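Long-range contact in thiamin pyrophosphokinase family protein (Enterococcus faecalis, PDB 3MEL), which probably transfers pyrophosphate from ATP to thiamine, and binds thiamine diphosphate and magnesium: residues S2-W15 / T22-L36. Sequence-based numbering, arbitrary orientation.
Sequences SRVLLVAGGNPSDW and TYDYFVGIDRGCLHL
Strands 3-7 and 26-29 run parallel, their axes 4.6 Å apart and 17° from aligned, paired through L5 with F26, L6 with V27 and V7 with G28. They are neighbouring strands in the parallel part of the mixed sheet, an alpha/beta arrangement in the catalytic domain, with 45-48 and 95-99 flanking the pair. The hydrogen bonds shuttle between them: L5 N to Y25 O, V27 N to L5 O at 2.8 Å, V7 N to V27 O, and I29 N to V7 O. At the start of strand 3-7, D24 holds R3 twice, its N giving a nearly straight bond to R3 O (3.0 Å, 175°) while its OD2 accepts R3 N.

On one sheet face L5 meets Y23: L5 CB sits 3.6 Å from the ring centroid, a CH-pi contact over the face, and T22 OG1, bonded to E19 O, lies over the opposite face. With L5 CG anti to the backbone N (chi1 178°), CD1 extends to Y23 CZ. Farther along that face V7 CG2 packs on L36 CG of helix 32-37. On the other face V4 CG1 meets V27 CG2 at 3.8 Å.

From I29 to G32 the chain makes a type II' turn leading into the helix, with the magnesium ligand D30 in it; I29 itself also lies beside the bound thiamine diphosphate. G32 fits against the end of strand 3-7, its CA 3.2 Å from V7 O in a CA-H...O contact. At the helix, the H35 ring lies between R31 O over one face and P12 CG over the other, the latter 4.0 Å from the ring centroid.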
# COMPACT_ATOMS: atom_id res chain seq x y z
N SER A 2 1.50 19.81 20.04
CA SER A 2 1.39 18.53 20.73
C SER A 2 1.57 17.38 19.76
O SER A 2 1.13 17.47 18.63
CB SER A 2 0.03 18.43 21.43
OG SER A 2 -0.97 19.03 20.64
N ARG A 3 2.23 16.32 20.18
CA ARG A 3 2.31 15.15 19.32
C ARG A 3 1.86 13.90 20.06
O ARG A 3 2.12 13.77 21.26
CB ARG A 3 3.73 14.97 18.83
CG ARG A 3 4.21 16.13 18.02
CD ARG A 3 5.59 15.86 17.49
NE ARG A 3 6.12 17.03 16.81
CZ ARG A 3 6.94 17.90 17.38
NH1 ARG A 3 7.34 17.73 18.63
NH2 ARG A 3 7.37 18.95 16.68
N VAL A 4 1.18 13.00 19.36
CA VAL A 4 0.81 11.74 19.98
C VAL A 4 1.38 10.62 19.16
O VAL A 4 1.36 10.68 17.94
CB VAL A 4 -0.70 11.58 20.06
CG1 VAL A 4 -1.04 10.28 20.78
CG2 VAL A 4 -1.33 12.79 20.76
N LEU A 5 1.88 9.59 19.82
CA LEU A 5 2.46 8.44 19.11
C LEU A 5 1.65 7.16 19.28
O LEU A 5 1.42 6.74 20.41
CB LEU A 5 3.88 8.18 19.60
CG LEU A 5 4.54 6.98 18.94
CD1 LEU A 5 4.94 7.34 17.52
CD2 LEU A 5 5.74 6.54 19.72
N LEU A 6 1.22 6.53 18.18
CA LEU A 6 0.42 5.30 18.24
C LEU A 6 1.18 4.08 17.73
O LEU A 6 1.89 4.18 16.75
CB LEU A 6 -0.90 5.47 17.48
CG LEU A 6 -1.79 6.65 17.89
CD1 LEU A 6 -1.22 7.94 17.31
CD2 LEU A 6 -3.22 6.46 17.46
N VAL A 7 1.04 2.93 18.38
CA VAL A 7 1.84 1.76 18.03
C VAL A 7 1.01 0.49 17.72
O VAL A 7 0.49 -0.17 18.61
CB VAL A 7 2.88 1.45 19.12
CG1 VAL A 7 3.83 0.38 18.67
CG2 VAL A 7 3.63 2.72 19.52
N ALA A 8 0.87 0.18 16.43
CA ALA A 8 0.26 -1.07 16.01
C ALA A 8 1.22 -2.22 16.27
O ALA A 8 2.30 -2.03 16.83
CB ALA A 8 -0.09 -1.01 14.55
N GLY A 9 0.83 -3.42 15.85
CA GLY A 9 1.51 -4.63 16.27
C GLY A 9 2.64 -5.06 15.36
O GLY A 9 3.16 -6.17 15.48
N GLY A 10 3.02 -4.17 14.46
CA GLY A 10 4.06 -4.48 13.50
C GLY A 10 5.33 -4.85 14.22
O GLY A 10 5.47 -4.60 15.41
N ASN A 11 6.26 -5.48 13.51
CA ASN A 11 7.58 -5.69 14.05
C ASN A 11 8.26 -4.34 14.21
O ASN A 11 8.30 -3.54 13.26
CB ASN A 11 8.41 -6.62 13.16
CG ASN A 11 9.85 -6.77 13.64
OD1 ASN A 11 10.21 -6.28 14.71
ND2 ASN A 11 10.67 -7.46 12.86
N PRO A 12 8.76 -4.05 15.43
CA PRO A 12 9.47 -2.81 15.78
C PRO A 12 10.72 -2.60 14.93
O PRO A 12 11.23 -1.48 14.85
CB PRO A 12 9.86 -3.03 17.24
CG PRO A 12 8.88 -4.01 17.75
CD PRO A 12 8.57 -4.92 16.61
N SER A 13 11.21 -3.67 14.31
CA SER A 13 12.37 -3.59 13.42
C SER A 13 12.11 -2.62 12.28
O SER A 13 13.05 -2.06 11.71
CB SER A 13 12.71 -4.96 12.85
OG SER A 13 13.16 -5.84 13.87
N ASP A 14 10.84 -2.42 11.94
CA ASP A 14 10.47 -1.59 10.81
C ASP A 14 9.95 -0.26 11.25
O ASP A 14 9.34 0.46 10.46
CB ASP A 14 9.41 -2.28 9.95
CG ASP A 14 9.84 -3.64 9.49
OD1 ASP A 14 11.06 -3.86 9.32
OD2 ASP A 14 8.95 -4.49 9.29
N TRP A 15 10.18 0.05 12.53
CA TRP A 15 9.82 1.34 13.09
C TRP A 15 10.69 2.44 12.48
O TRP A 15 11.81 2.20 12.05
CB TRP A 15 10.03 1.33 14.60
CG TRP A 15 8.89 0.77 15.43
CD1 TRP A 15 7.68 0.30 14.99
CD2 TRP A 15 8.87 0.65 16.86
NE1 TRP A 15 6.92 -0.11 16.06
CE2 TRP A 15 7.63 0.10 17.22
CE3 TRP A 15 9.79 0.95 17.87
CZ2 TRP A 15 7.28 -0.16 18.54
CZ3 TRP A 15 9.45 0.70 19.17
CH2 TRP A 15 8.21 0.15 19.50
N THR A 22 9.62 13.97 22.02
CA THR A 22 8.79 14.67 21.06
C THR A 22 7.30 14.34 21.24
O THR A 22 6.44 15.11 20.82
CB THR A 22 9.27 14.41 19.61
OG1 THR A 22 8.63 13.23 19.07
CG2 THR A 22 10.81 14.26 19.56
N TYR A 23 7.01 13.21 21.87
CA TYR A 23 5.63 12.80 22.11
C TYR A 23 5.15 13.10 23.53
O TYR A 23 5.89 12.97 24.50
CB TYR A 23 5.44 11.33 21.76
CG TYR A 23 5.93 11.02 20.38
CD1 TYR A 23 5.30 11.56 19.27
CD2 TYR A 23 7.04 10.21 20.19
CE1 TYR A 23 5.76 11.30 17.99
CE2 TYR A 23 7.51 9.94 18.92
CZ TYR A 23 6.87 10.48 17.82
OH TYR A 23 7.35 10.21 16.56
N ASP A 24 3.90 13.54 23.64
CA ASP A 24 3.28 13.92 24.90
C ASP A 24 2.28 12.86 25.38
O ASP A 24 1.62 13.06 26.40
CB ASP A 24 2.51 15.22 24.73
CG ASP A 24 3.37 16.35 24.23
OD1 ASP A 24 4.41 16.63 24.86
OD2 ASP A 24 3.00 16.95 23.21
N TYR A 25 2.17 11.75 24.66
CA TYR A 25 1.15 10.76 24.93
C TYR A 25 1.48 9.53 24.09
O TYR A 25 1.68 9.64 22.88
CB TYR A 25 -0.22 11.32 24.54
CG TYR A 25 -1.41 10.57 25.11
CD1 TYR A 25 -1.64 10.54 26.48
CD2 TYR A 25 -2.32 9.91 24.28
CE1 TYR A 25 -2.73 9.86 27.01
CE2 TYR A 25 -3.42 9.24 24.80
CZ TYR A 25 -3.62 9.22 26.16
OH TYR A 25 -4.69 8.56 26.70
N PHE A 26 1.53 8.36 24.72
CA PHE A 26 1.86 7.14 24.00
C PHE A 26 0.69 6.16 24.00
O PHE A 26 0.13 5.84 25.04
CB PHE A 26 3.10 6.47 24.61
CG PHE A 26 4.36 7.27 24.45
CD1 PHE A 26 5.43 6.77 23.74
CD2 PHE A 26 4.48 8.54 25.01
CE1 PHE A 26 6.61 7.50 23.60
CE2 PHE A 26 5.65 9.27 24.88
CZ PHE A 26 6.71 8.74 24.16
N VAL A 27 0.35 5.68 22.80
CA VAL A 27 -0.83 4.86 22.58
C VAL A 27 -0.45 3.50 22.01
O VAL A 27 0.17 3.41 20.97
CB VAL A 27 -1.81 5.54 21.62
CG1 VAL A 27 -3.11 4.75 21.50
CG2 VAL A 27 -2.11 6.93 22.09
N GLY A 28 -0.82 2.43 22.72
CA GLY A 28 -0.57 1.09 22.25
C GLY A 28 -1.82 0.58 21.55
O GLY A 28 -2.94 0.88 21.95
N ILE A 29 -1.62 -0.19 20.49
CA ILE A 29 -2.74 -0.81 19.80
C ILE A 29 -2.52 -2.31 19.80
O ILE A 29 -1.57 -2.80 19.20
CB ILE A 29 -2.83 -0.30 18.36
CG1 ILE A 29 -2.93 1.24 18.35
CG2 ILE A 29 -4.01 -0.92 17.67
CD1 ILE A 29 -2.92 1.86 16.97
N ASP A 30 -3.39 -3.03 20.50
CA ASP A 30 -3.26 -4.48 20.58
C ASP A 30 -1.83 -4.85 20.97
O ASP A 30 -1.33 -4.42 21.99
CB ASP A 30 -3.61 -5.15 19.24
CG ASP A 30 -4.93 -5.87 19.27
OD1 ASP A 30 -5.77 -5.56 20.13
OD2 ASP A 30 -5.15 -6.76 18.42
N ARG A 31 -1.19 -5.63 20.12
CA ARG A 31 0.12 -6.17 20.40
C ARG A 31 1.20 -5.07 20.41
O ARG A 31 2.32 -5.26 20.91
CB ARG A 31 0.41 -7.28 19.40
CG ARG A 31 1.57 -8.14 19.79
CD ARG A 31 1.35 -9.62 19.51
NE ARG A 31 2.48 -10.31 20.10
CZ ARG A 31 2.48 -10.83 21.33
NH1 ARG A 31 1.37 -10.77 22.05
NH2 ARG A 31 3.56 -11.42 21.81
N GLY A 32 0.86 -3.90 19.88
CA GLY A 32 1.74 -2.75 19.94
C GLY A 32 1.95 -2.24 21.36
O GLY A 32 2.95 -1.57 21.65
N CYS A 33 0.99 -2.55 22.24
CA CYS A 33 1.11 -2.26 23.67
C CYS A 33 2.33 -2.95 24.28
O CYS A 33 3.05 -2.35 25.07
CB CYS A 33 -0.16 -2.68 24.41
SG CYS A 33 -1.67 -1.75 24.05
N LEU A 34 2.59 -4.20 23.91
CA LEU A 34 3.76 -4.91 24.42
C LEU A 34 5.06 -4.36 23.83
O LEU A 34 6.07 -4.23 24.53
CB LEU A 34 3.66 -6.40 24.13
CG LEU A 34 2.38 -7.05 24.66
CD1 LEU A 34 2.03 -8.34 23.91
CD2 LEU A 34 2.46 -7.27 26.19
N HIS A 35 5.02 -4.02 22.54
CA HIS A 35 6.19 -3.48 21.85
C HIS A 35 6.71 -2.18 22.49
O HIS A 35 7.92 -1.96 22.57
CB HIS A 35 5.89 -3.31 20.36
CG HIS A 35 5.64 -4.61 19.66
ND1 HIS A 35 5.08 -4.69 18.40
CD2 HIS A 35 5.86 -5.88 20.06
CE1 HIS A 35 4.98 -5.96 18.05
NE2 HIS A 35 5.43 -6.70 19.04
N LEU A 36 5.78 -1.33 22.93
CA LEU A 36 6.13 -0.14 23.67
C LEU A 36 6.84 -0.46 24.99
O LEU A 36 7.86 0.15 25.31
CB LEU A 36 4.86 0.66 23.96
CG LEU A 36 4.47 1.79 23.03
CD1 LEU A 36 3.17 2.40 23.48
CD2 LEU A 36 5.56 2.84 22.95